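Local atomic coordinates of Lmo2125 protein (Listeria monocytogenes serovar 1/2a, PDB entry 5TU0), a protein that binds maltose and, as a lipoprotein of the bacterial solute-binding family, probably delivers it to a sugar transporter in the cell membrane. Residues 100-105 with 343-348; 168-173 with 357-362; 184-189 with 382-387; 194-199 with 371-376. The protein carries 2 engineered substitutions. All coordinates share one frame; numbering follows the deposited sequence.

In the fold
From the N terminus, the chain first makes the hairpin turn at 100-105, then residues 168-173, 184-189 and 194-199 in the other lobe; all four wait for partners in the C-terminal part. Interaction 1 closes the first loop when 343-348 returns to the hairpin, tying the two lobes together. Helix 348-363 then closes interaction 2, and helix 369-387 closes interaction 4 through its early turns and interaction 3 through its last. Interaction 4 therefore nests within interaction 3, while every other pair crosses. Interactions 2 and 4 adjoin, their centres about 6 Å apart, and E347 of interaction 1 packs on P185 and V384 of interaction 3.

Interaction 1: residues 100-105 with 343-348; sequences VTIDDK and PNIPEM
N344 reaches across from the loop 343-348 and gives an amide N-H to the backbone carbonyl of T101, with ND2 3.0 Å from O. The bond is nearly straight at the hydrogen (169°), and the acceptor lies in the plane of the N344 amide. The donor, however, sits 49° above the T101 carbonyl plane, so it does not follow a lone pair. The side chain gets there by placing CG in the crowded position between its backbone N and carbonyl carbon (chi1 64°), which sends the amide out from the loop toward strand 101-102.

I102 runs past N344 in the opposite direction. Its CG1 is anti to the backbone N, and the extended chain lays the CD1 methyl against the neighbouring loop, 3.6 Å from O and 3.7 Å from OD1 of N344. CG1 of I102 also lies 3.8 Å from N344 OD1, so the isoleucine branch flanks the amide along its oxygen side. The same methyl touches I345, CD1 to CG2 at 4.3 Å. The strand residues are held by a type I' turn from I102 to K105, closed by K105 N to I102 O at 2.9 Å, with the reverse bond I102 N to K105 O completing the pair, while T101 OG1 bonds to Q97 O.

The 100-105 hairpin and the 343-348 loop belong to different lobes of the solute-binding fold, and the side chain of N344 is about 11 Å from a glucose unit of the bound maltose. One polar bond beside the contacts of a single isoleucine side chain implies a slender inter-lobe touch, consistent with the closed, maltose-loaded state.

Interaction 2: residues 168-173 with 357-362; sequences GLLAGY and NLKFDA. Engineered in segment 357-362: K359 (natural residue Met).
L170 and L358 make a purely apolar helix-to-helix contact, buried in the C-terminal lobe between helix 163-172 and helix 348-363. No hydrogen bond joins the two segments, and their backbones stay well apart: the nearest CA atoms, those of L170 and K359, are 10.3 Å from each other. The gap is bridged by side chains alone.

L170 points its isobutyl group at the opposing helix, CG beside the backbone N and anti to the carbonyl carbon (chi1 -81°), and its two methyls divide the work. CD2 meets CD2 of L358 at 4.1 Å, the two leucines overlapping as they run in opposite senses. CD1 lies 4.2 Å from CD of K359, so that lysine joins in through the aliphatic part of its chain. K359 is an engineered residue, methionine in the natural sequence; its chain is bent at each of its first three torsions and folds back along its own helix. L358 extends with CG anti to its backbone N (chi1 178°), which carries CD2 to the L170 methyl.

Around this pair, L358 also packs on I199 and A376, and its carbonyl accepts a hydrogen bond from S372 OG of helix 369-387. Helix 163-172 also carries Y164, which lines the sugar pocket. The arrangement belongs to the C-terminal lobe of the two-lobed periplasmic-binding-protein fold, where C-terminal helices pack behind the helix that carries Y164.

Interaction 3: residues 184-189 with 382-387; sequences NPKDIG and DNVTQK
K186 brings its ammonium group within 3.5 Å of the T385 hydroxyl (NZ to OG1), yet no direct hydrogen bond is made; water joins the two instead. The lysine sits on a type I turn from N184 to D187, reinforced by an Asx turn, where the chain rounds a corner before the weakly bonded strand 187-189. This corner meets the last turns of helix 369-387.

One water accepts from K186 NZ at 2.6 Å and lies 3.0 Å from T385 OG1, a hydroxyl that also bonds to the E381 carbonyl one turn earlier. A second water has a weak bond from NZ and may link it to V384 O, near the end of the helix. A positive charge there is probably favourable, since carbonyls at a helix C terminus carry partial negative charge. To get there the lysine chain bends at its second and third torsions (-52° and -70°), curling out from the turn toward the helix and crossing T385 at about a right angle.

The apolar side of the contact is carried by V384: its CG1, anti to the backbone N, lies 4.3 Å from P185 CB. The lysine ammonium passes the same methyl, NZ of K186 being 4.0 Å from V384 CG1. E347 and E350 also pack on V384, from the loop before helix 348-363 and from that helix. Within the turn, K186 N donates to N184 OD1 at 3.0 Å, arriving 52° above the plane of that side-chain carbonyl.

Interaction 4: residues 194-199 with 371-376; sequences GSVEGI and PSADDA. Engineered in segment 371-376: P371 (natural residue Gln).
I199 sets its CD1 methyl against CB of A373, 3.7 Å away, the nearest side-chain approach between these two helical segments. CG1 stands beside the backbone N and anti to the carbonyl carbon (chi1 -62°), and the extended second torsion takes CD1 across to the facing helix. One turn earlier V196 offers CG2 to the same alanine methyl at 4.1 Å, so A373 fits between two branched side chains that lie on successive turns of helix 193-208.

This is close helix-helix packing in the C-terminal lobe of the solute-binding fold, helix 193-208 against the start of the long final helix 369-387. The backbones come near, with V196 CA 7.0 Å from A373 CA, as the single methyl of A373 permits. The contact is apolar throughout, without a hydrogen bond between the segments. A362 of helix 348-363 and L170 also touch I199. Polar groups border the patch: D374 directs OD1 to N191 ND2 and OD2 to Q370 NE2, while S195 OG bonds to the carbonyl of G189.

Interaction 1: residues 100-105 with 343-348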
loop_
_atom_site.group_PDB
_atom_site.type_symbol
_atom_site.label_atom_id
_atom_site.label_comp_id
_atom_site.label_asym_id
_atom_site.label_seq_id
_atom_site.Cartn_x
_atom_site.Cartn_y
_atom_site.Cartn_z
ATOM N N VAL A 100 8.481 9.932 0.630
ATOM C CA VAL A 100 9.876 9.710 0.986
ATOM C C VAL A 100 10.422 10.827 1.876
ATOM O O VAL A 100 11.637 10.938 2.051
ATOM C CB VAL A 100 10.741 9.602 -0.301
ATOM C CG1 VAL A 100 10.372 8.364 -1.093
ATOM C CG2 VAL A 100 10.601 10.847 -1.175
ATOM N N THR A 101 9.525 11.614 2.469
ATOM C CA THR A 101 9.918 12.763 3.264
ATOM C C THR A 101 9.432 12.670 4.721
ATOM O O THR A 101 8.295 12.268 4.987
ATOM C CB THR A 101 9.355 14.070 2.617
ATOM O OG1 THR A 101 9.817 14.191 1.256
ATOM C CG2 THR A 101 9.762 15.304 3.396
ATOM N N ILE A 102 10.307 13.037 5.656
ATOM C CA ILE A 102 9.947 13.127 7.078
ATOM C C ILE A 102 10.747 14.289 7.660
ATOM O O ILE A 102 11.913 14.455 7.308
ATOM C CB ILE A 102 10.178 11.810 7.861
ATOM C CG1 ILE A 102 9.466 11.872 9.223
ATOM C CG2 ILE A 102 11.660 11.512 8.035
ATOM C CD1 ILE A 102 9.417 10.563 9.970
ATOM N N ASP A 103 10.114 15.115 8.503
ATOM C CA ASP A 103 10.794 16.297 9.102
ATOM C C ASP A 103 11.431 17.183 8.006
ATOM O O ASP A 103 12.530 17.706 8.199
ATOM C CB ASP A 103 11.917 15.869 10.076
ATOM C CG ASP A 103 11.450 14.924 11.179
ATOM O OD1 ASP A 103 10.486 15.272 11.898
ATOM O OD2 ASP A 103 12.093 13.848 11.349
ATOM N N ASP A 104 10.753 17.349 6.874
ATOM C CA ASP A 104 11.288 18.156 5.767
ATOM C C ASP A 104 12.651 17.664 5.255
ATOM O O ASP A 104 13.467 18.470 4.793
ATOM C CB ASP A 104 11.375 19.639 6.160
ATOM C CG ASP A 104 10.041 20.198 6.627
ATOM O OD1 ASP A 104 8.996 19.679 6.192
ATOM O OD2 ASP A 104 10.029 21.153 7.427
ATOM N N LYS A 105 12.909 16.356 5.369
ATOM C CA LYS A 105 14.139 15.738 4.824
ATOM C C LYS A 105 13.758 14.567 3.914
ATOM O O LYS A 105 12.854 13.804 4.242
ATOM C CB LYS A 105 15.053 15.269 5.956
ATOM C CG LYS A 105 15.587 16.396 6.825
ATOM C CD LYS A 105 16.567 15.875 7.857
ATOM C CE LYS A 105 17.052 16.967 8.798
ATOM N NZ LYS A 105 15.953 17.462 9.687
ATOM N N PRO A 343 0.754 7.617 7.494
ATOM C CA PRO A 343 1.750 8.382 8.272
ATOM C C PRO A 343 3.031 7.579 8.449
ATOM O O PRO A 343 2.962 6.358 8.682
ATOM C CB PRO A 343 1.050 8.589 9.626
ATOM C CG PRO A 343 -0.413 8.533 9.307
ATOM C CD PRO A 343 -0.538 7.525 8.205
ATOM N N ASN A 344 4.185 8.241 8.309
ATOM C CA ASN A 344 5.486 7.574 8.446
ATOM C C ASN A 344 6.213 7.958 9.739
ATOM O O ASN A 344 7.363 7.580 9.948
ATOM C CB ASN A 344 6.350 7.825 7.200
ATOM C CG ASN A 344 6.714 9.285 7.011
ATOM O OD1 ASN A 344 6.412 10.147 7.847
ATOM N ND2 ASN A 344 7.343 9.575 5.895
ATOM N N ILE A 345 5.524 8.693 10.613
ATOM C CA ILE A 345 6.073 9.065 11.901
ATOM C C ILE A 345 6.018 7.848 12.839
ATOM O O ILE A 345 5.162 6.955 12.662
ATOM C CB ILE A 345 5.360 10.302 12.506
ATOM C CG1 ILE A 345 3.879 10.039 12.783
ATOM C CG2 ILE A 345 5.536 11.505 11.577
ATOM C CD1 ILE A 345 3.206 11.163 13.551
ATOM N N PRO A 346 6.908 7.805 13.839
ATOM C CA PRO A 346 6.989 6.656 14.756
ATOM C C PRO A 346 5.691 6.250 15.433
ATOM O O PRO A 346 5.423 5.046 15.592
ATOM C CB PRO A 346 7.994 7.133 15.817
ATOM C CG PRO A 346 8.844 8.102 15.098
ATOM C CD PRO A 346 7.887 8.847 14.219
ATOM N N GLU A 347 4.888 7.242 15.809
ATOM C CA GLU A 347 3.650 6.995 16.544
ATOM C C GLU A 347 2.626 6.126 15.781
ATOM O O GLU A 347 1.652 5.672 16.367
ATOM C CB GLU A 347 2.999 8.309 16.987
ATOM C CG GLU A 347 3.782 9.127 18.028
ATOM C CD GLU A 347 4.901 10.012 17.497
ATOM O OE1 GLU A 347 5.262 9.953 16.289
ATOM O OE2 GLU A 347 5.427 10.794 18.336
ATOM N N MET A 348 2.837 5.930 14.482
ATOM C CA MET A 348 1.940 5.093 13.667
ATOM C C MET A 348 1.938 3.656 14.207
ATOM O O MET A 348 0.948 2.935 14.090
ATOM C CB MET A 348 2.369 5.108 12.190
ATOM C CG MET A 348 1.422 4.367 11.257
ATOM S SD MET A 348 -0.220 5.110 11.197
ATOM C CE MET A 348 -1.183 3.721 10.545
#

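Interaction 2: residues 168-173 with 357-362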
loop_
_atom_site.group_PDB
_atom_site.type_symbol
_atom_site.label_atom_id
_atom_site.label_comp_id
_atom_site.label_asym_id
_atom_site.label_seq_id
_atom_site.Cartn_x
_atom_site.Cartn_y
_atom_site.Cartn_z
ATOM N N GLY A 168 -9.569 3.168 4.211
ATOM C CA GLY A 168 -10.115 3.944 3.118
ATOM C C GLY A 168 -11.613 4.201 3.165
ATOM O O GLY A 168 -12.089 5.162 2.576
ATOM N N LEU A 169 -12.340 3.363 3.894
ATOM C CA LEU A 169 -13.764 3.551 4.071
ATOM C C LEU A 169 -13.973 4.695 5.064
ATOM O O LEU A 169 -14.743 5.617 4.830
ATOM C CB LEU A 169 -14.399 2.258 4.615
ATOM C CG LEU A 169 -15.853 2.300 5.056
ATOM C CD1 LEU A 169 -16.763 2.689 3.902
ATOM C CD2 LEU A 169 -16.262 0.961 5.655
ATOM N N LEU A 170 -13.288 4.610 6.201
ATOM C CA LEU A 170 -13.395 5.659 7.224
ATOM C C LEU A 170 -12.907 7.007 6.641
ATOM O O LEU A 170 -13.516 8.056 6.855
ATOM C CB LEU A 170 -12.589 5.284 8.476
ATOM C CG LEU A 170 -13.226 4.317 9.472
ATOM C CD1 LEU A 170 -13.661 3.008 8.849
ATOM C CD2 LEU A 170 -12.264 4.119 10.632
ATOM N N ALA A 171 -11.821 6.951 5.876
ATOM C CA ALA A 171 -11.268 8.150 5.300
ATOM C C ALA A 171 -12.195 8.732 4.215
ATOM O O ALA A 171 -12.300 9.951 4.066
ATOM C CB ALA A 171 -9.874 7.875 4.738
ATOM N N GLY A 172 -12.900 7.863 3.492
ATOM C CA GLY A 172 -13.829 8.329 2.450
ATOM C C GLY A 172 -14.959 9.147 3.060
ATOM O O GLY A 172 -15.558 10.002 2.388
ATOM N N TYR A 173 -15.261 8.864 4.327
ATOM C CA TYR A 173 -16.275 9.611 5.083
ATOM C C TYR A 173 -15.714 10.820 5.875
ATOM O O TYR A 173 -16.470 11.528 6.528
ATOM C CB TYR A 173 -17.028 8.664 6.008
ATOM C CG TYR A 173 -18.150 7.908 5.314
ATOM C CD1 TYR A 173 -19.440 8.452 5.265
ATOM C CD2 TYR A 173 -17.934 6.667 4.722
ATOM C CE1 TYR A 173 -20.478 7.774 4.653
ATOM C CE2 TYR A 173 -18.970 5.977 4.107
ATOM C CZ TYR A 173 -20.240 6.543 4.068
ATOM O OH TYR A 173 -21.276 5.868 3.459
ATOM N N ASN A 357 -9.321 -3.284 17.607
ATOM C CA ASN A 357 -10.495 -3.212 18.470
ATOM C C ASN A 357 -11.565 -2.294 17.914
ATOM O O ASN A 357 -12.758 -2.583 18.015
ATOM C CB ASN A 357 -10.137 -2.682 19.857
ATOM C CG ASN A 357 -9.132 -3.544 20.574
ATOM O OD1 ASN A 357 -8.366 -4.269 19.955
ATOM N ND2 ASN A 357 -9.134 -3.467 21.885
ATOM N N LEU A 358 -11.121 -1.167 17.372
ATOM C CA LEU A 358 -12.012 -0.175 16.810
ATOM C C LEU A 358 -12.982 -0.808 15.809
ATOM O O LEU A 358 -14.198 -0.607 15.906
ATOM C CB LEU A 358 -11.199 0.947 16.158
ATOM C CG LEU A 358 -11.940 2.087 15.450
ATOM C CD1 LEU A 358 -11.118 3.369 15.507
ATOM C CD2 LEU A 358 -12.308 1.733 14.008
ATOM N N LYS A 359 -12.449 -1.571 14.866
ATOM C CA LYS A 359 -13.290 -2.227 13.871
ATOM C C LYS A 359 -13.968 -3.487 14.445
ATOM O O LYS A 359 -15.162 -3.680 14.244
ATOM C CB LYS A 359 -12.494 -2.601 12.616
ATOM C CG LYS A 359 -11.954 -1.426 11.759
ATOM C CD LYS A 359 -13.015 -0.446 11.200
ATOM C CE LYS A 359 -14.097 -1.110 10.332
ATOM N NZ LYS A 359 -15.163 -1.858 11.098
ATOM N N PHE A 360 -13.237 -4.316 15.189
ATOM C CA PHE A 360 -13.804 -5.565 15.663
ATOM C C PHE A 360 -14.955 -5.427 16.649
ATOM O O PHE A 360 -15.973 -6.141 16.518
ATOM C CB PHE A 360 -12.770 -6.506 16.273
ATOM C CG PHE A 360 -13.381 -7.820 16.715
ATOM C CD1 PHE A 360 -13.604 -8.834 15.791
ATOM C CD2 PHE A 360 -13.782 -8.016 18.029
ATOM C CE1 PHE A 360 -14.216 -10.034 16.170
ATOM C CE2 PHE A 360 -14.404 -9.204 18.412
ATOM C CZ PHE A 360 -14.599 -10.217 17.483
ATOM N N ASP A 361 -14.796 -4.556 17.642
ATOM C CA ASP A 361 -15.833 -4.411 18.675
ATOM C C ASP A 361 -17.195 -4.028 18.058
ATOM O O ASP A 361 -18.228 -4.494 18.520
ATOM C CB ASP A 361 -15.405 -3.439 19.767
ATOM C CG ASP A 361 -14.192 -3.947 20.594
ATOM O OD1 ASP A 361 -13.778 -5.120 20.457
ATOM O OD2 ASP A 361 -13.660 -3.148 21.394
ATOM N N ALA A 362 -17.161 -3.220 16.997
ATOM C CA ALA A 362 -18.363 -2.827 16.263
ATOM C C ALA A 362 -18.796 -3.905 15.269
ATOM O O ALA A 362 -19.983 -4.234 15.191
ATOM C CB ALA A 362 -18.144 -1.506 15.550
#

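Interaction 3: residues 184-189 with 382-387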
loop_
_atom_site.group_PDB
_atom_site.type_symbol
_atom_site.label_atom_id
_atom_site.label_comp_id
_atom_site.label_asym_id
_atom_site.label_seq_id
_atom_site.Cartn_x
_atom_site.Cartn_y
_atom_site.Cartn_z
ATOM N N ASN A 184 0.766 14.997 12.933
ATOM C CA ASN A 184 0.486 15.393 14.306
ATOM C C ASN A 184 -0.146 14.231 15.091
ATOM O O ASN A 184 -1.364 14.025 15.029
ATOM C CB ASN A 184 -0.421 16.617 14.345
ATOM C CG ASN A 184 -0.706 17.083 15.761
ATOM O OD1 ASN A 184 -0.153 16.559 16.741
ATOM N ND2 ASN A 184 -1.568 18.076 15.882
ATOM N N PRO A 185 0.673 13.514 15.884
ATOM C CA PRO A 185 0.150 12.354 16.606
ATOM C C PRO A 185 -0.779 12.699 17.770
ATOM O O PRO A 185 -1.345 11.784 18.365
ATOM C CB PRO A 185 1.416 11.660 17.099
ATOM C CG PRO A 185 2.394 12.752 17.269
ATOM C CD PRO A 185 2.088 13.765 16.203
ATOM N N LYS A 186 -0.933 13.988 18.089
ATOM C CA LYS A 186 -1.840 14.406 19.170
ATOM C C LYS A 186 -3.229 14.744 18.626
ATOM O O LYS A 186 -4.112 15.136 19.391
ATOM C CB LYS A 186 -1.280 15.600 19.954
ATOM C CG LYS A 186 0.196 15.518 20.327
ATOM C CD LYS A 186 0.627 14.243 21.039
ATOM C CE LYS A 186 0.091 14.152 22.462
ATOM N NZ LYS A 186 0.726 13.014 23.201
ATOM N N ASP A 187 -3.406 14.620 17.308
ATOM C CA ASP A 187 -4.686 14.863 16.660
ATOM C C ASP A 187 -5.093 13.586 15.910
ATOM O O ASP A 187 -4.723 13.399 14.746
ATOM C CB ASP A 187 -4.589 16.069 15.703
ATOM C CG ASP A 187 -5.886 16.310 14.901
ATOM O OD1 ASP A 187 -6.906 15.612 15.134
ATOM O OD2 ASP A 187 -5.878 17.199 14.021
ATOM N N ILE A 188 -5.843 12.722 16.592
ATOM C CA ILE A 188 -6.311 11.448 16.017
ATOM C C ILE A 188 -7.740 11.591 15.495
ATOM O O ILE A 188 -8.642 12.025 16.235
ATOM C CB ILE A 188 -6.191 10.306 17.033
ATOM C CG1 ILE A 188 -4.721 10.113 17.389
ATOM C CG2 ILE A 188 -6.788 9.006 16.482
ATOM C CD1 ILE A 188 -4.487 9.234 18.590
ATOM N N GLY A 189 -7.924 11.247 14.222
ATOM C CA GLY A 189 -9.209 11.389 13.550
ATOM C C GLY A 189 -10.054 10.130 13.406
ATOM O O GLY A 189 -11.067 10.155 12.729
ATOM N N ASP A 382 -3.131 7.015 24.792
ATOM C CA ASP A 382 -2.403 6.680 26.001
ATOM C C ASP A 382 -1.074 6.033 25.657
ATOM O O ASP A 382 -0.067 6.361 26.268
ATOM C CB ASP A 382 -3.253 5.824 26.959
ATOM C CG ASP A 382 -4.388 6.627 27.612
ATOM O OD1 ASP A 382 -4.442 7.868 27.423
ATOM O OD2 ASP A 382 -5.233 6.027 28.319
ATOM N N ASN A 383 -1.065 5.138 24.673
ATOM C CA ASN A 383 0.206 4.526 24.228
ATOM C C ASN A 383 1.167 5.552 23.635
ATOM O O ASN A 383 2.367 5.483 23.885
ATOM C CB ASN A 383 -0.033 3.395 23.240
ATOM C CG ASN A 383 -0.487 2.120 23.922
ATOM O OD1 ASN A 383 -0.113 1.849 25.064
ATOM N ND2 ASN A 383 -1.269 1.315 23.218
ATOM N N VAL A 384 0.642 6.497 22.860
ATOM C CA VAL A 384 1.468 7.559 22.273
ATOM C C VAL A 384 2.139 8.389 23.388
ATOM O O VAL A 384 3.351 8.631 23.349
ATOM C CB VAL A 384 0.641 8.461 21.314
ATOM C CG1 VAL A 384 1.394 9.733 20.950
ATOM C CG2 VAL A 384 0.259 7.701 20.054
ATOM N N THR A 385 1.344 8.799 24.374
ATOM C CA THR A 385 1.824 9.575 25.511
ATOM C C THR A 385 2.894 8.847 26.316
ATOM O O THR A 385 3.910 9.452 26.703
ATOM C CB THR A 385 0.657 9.926 26.447
ATOM O OG1 THR A 385 -0.278 10.748 25.735
ATOM C CG2 THR A 385 1.139 10.665 27.702
ATOM N N GLN A 386 2.666 7.557 26.552
ATOM C CA GLN A 386 3.583 6.709 27.332
ATOM C C GLN A 386 4.893 6.352 26.652
ATOM O O GLN A 386 5.942 6.306 27.290
ATOM C CB GLN A 386 2.892 5.386 27.668
ATOM C CG GLN A 386 1.675 5.530 28.558
ATOM C CD GLN A 386 2.028 5.761 29.997
ATOM O OE1 GLN A 386 1.577 6.734 30.614
ATOM N NE2 GLN A 386 2.856 4.876 30.548
ATOM N N LYS A 387 4.839 6.083 25.362
ATOM C CA LYS A 387 6.018 5.583 24.657
ATOM C C LYS A 387 6.809 6.589 23.855
ATOM O O LYS A 387 7.934 6.293 23.469
ATOM C CB LYS A 387 5.584 4.447 23.742
ATOM C CG LYS A 387 4.902 3.315 24.492
ATOM C CD LYS A 387 4.352 2.298 23.515
ATOM C CE LYS A 387 3.562 1.236 24.244
ATOM N NZ LYS A 387 2.954 0.297 23.271
HETATM O O HOH W 1 -1.205 11.333 22.990
HETATM O O HOH W 2 3.792 11.682 23.066
#

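Interaction 4: residues 194-199 with 371-376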
loop_
_atom_site.group_PDB
_atom_site.type_symbol
_atom_site.label_atom_id
_atom_site.label_comp_id
_atom_site.label_asym_id
_atom_site.label_seq_id
_atom_site.Cartn_x
_atom_site.Cartn_y
_atom_site.Cartn_z
ATOM N N GLY A 194 -16.988 11.527 10.796
ATOM C CA GLY A 194 -16.756 10.793 9.564
ATOM C C GLY A 194 -16.348 9.353 9.789
ATOM O O GLY A 194 -16.965 8.426 9.209
ATOM N N SER A 195 -15.322 9.142 10.621
ATOM C CA SER A 195 -14.873 7.765 10.911
ATOM C C SER A 195 -16.031 6.908 11.446
ATOM O O SER A 195 -16.190 5.752 11.062
ATOM C CB SER A 195 -13.743 7.727 11.935
ATOM O OG SER A 195 -12.530 8.223 11.413
ATOM N N VAL A 196 -16.824 7.478 12.342
ATOM C CA VAL A 196 -17.922 6.720 12.932
ATOM C C VAL A 196 -18.970 6.375 11.865
ATOM O O VAL A 196 -19.537 5.277 11.899
ATOM C CB VAL A 196 -18.498 7.413 14.180
ATOM C CG1 VAL A 196 -19.736 6.684 14.677
ATOM C CG2 VAL A 196 -17.426 7.451 15.260
ATOM N N GLU A 197 -19.202 7.277 10.911
ATOM C CA GLU A 197 -20.107 6.949 9.796
ATOM C C GLU A 197 -19.569 5.746 9.014
ATOM O O GLU A 197 -20.331 4.858 8.615
ATOM C CB GLU A 197 -20.288 8.112 8.829
ATOM C CG GLU A 197 -21.352 9.129 9.173
ATOM C CD GLU A 197 -21.368 10.251 8.134
ATOM O OE1 GLU A 197 -20.527 11.183 8.229
ATOM O OE2 GLU A 197 -22.214 10.184 7.215
ATOM N N GLY A 198 -18.260 5.729 8.801
ATOM C CA GLY A 198 -17.611 4.627 8.081
ATOM C C GLY A 198 -17.717 3.311 8.847
ATOM O O GLY A 198 -18.028 2.256 8.255
ATOM N N ILE A 199 -17.473 3.379 10.166
ATOM C CA ILE A 199 -17.554 2.214 11.011
ATOM C C ILE A 199 -18.992 1.679 10.980
ATOM O O ILE A 199 -19.194 0.470 10.864
ATOM C CB ILE A 199 -17.107 2.506 12.459
ATOM C CG1 ILE A 199 -15.633 2.949 12.487
ATOM C CG2 ILE A 199 -17.271 1.253 13.304
ATOM C CD1 ILE A 199 -15.201 3.490 13.828
ATOM N N PRO A 371 -18.736 4.283 20.756
ATOM C CA PRO A 371 -17.834 3.866 21.852
ATOM C C PRO A 371 -16.722 2.947 21.382
ATOM O O PRO A 371 -15.651 2.942 21.976
ATOM C CB PRO A 371 -18.752 3.131 22.827
ATOM C CG PRO A 371 -19.974 2.801 22.053
ATOM C CD PRO A 371 -20.124 3.866 21.016
ATOM N N SER A 372 -16.967 2.171 20.334
ATOM C CA SER A 372 -15.922 1.304 19.796
ATOM C C SER A 372 -14.732 2.176 19.359
ATOM O O SER A 372 -13.567 1.867 19.665
ATOM C CB SER A 372 -16.443 0.489 18.625
ATOM O OG SER A 372 -15.468 -0.441 18.164
ATOM N N ALA A 373 -15.047 3.260 18.662
ATOM C CA ALA A 373 -14.040 4.187 18.159
ATOM C C ALA A 373 -13.433 5.016 19.276
ATOM O O ALA A 373 -12.218 5.189 19.320
ATOM C CB ALA A 373 -14.639 5.081 17.092
ATOM N N ASP A 374 -14.275 5.533 20.177
ATOM C CA ASP A 374 -13.788 6.339 21.306
ATOM C C ASP A 374 -12.857 5.550 22.213
ATOM O O ASP A 374 -11.799 6.060 22.619
ATOM C CB ASP A 374 -14.954 6.912 22.129
ATOM C CG ASP A 374 -15.715 8.004 21.397
ATOM O OD1 ASP A 374 -15.187 8.566 20.427
ATOM O OD2 ASP A 374 -16.855 8.301 21.795
ATOM N N ASP A 375 -13.228 4.303 22.517
ATOM C CA ASP A 375 -12.417 3.451 23.400
ATOM C C ASP A 375 -11.052 3.138 22.775
ATOM O O ASP A 375 -10.030 3.186 23.452
ATOM C CB ASP A 375 -13.153 2.145 23.750
ATOM C CG ASP A 375 -14.412 2.371 24.595
ATOM O OD1 ASP A 375 -14.596 3.472 25.134
ATOM O OD2 ASP A 375 -15.236 1.427 24.718
ATOM N N ALA A 376 -11.042 2.838 21.481
ATOM C CA ALA A 376 -9.801 2.510 20.782
ATOM C C ALA A 376 -8.900 3.746 20.672
ATOM O O ALA A 376 -7.693 3.643 20.858
ATOM C CB ALA A 376 -10.104 1.946 19.415
#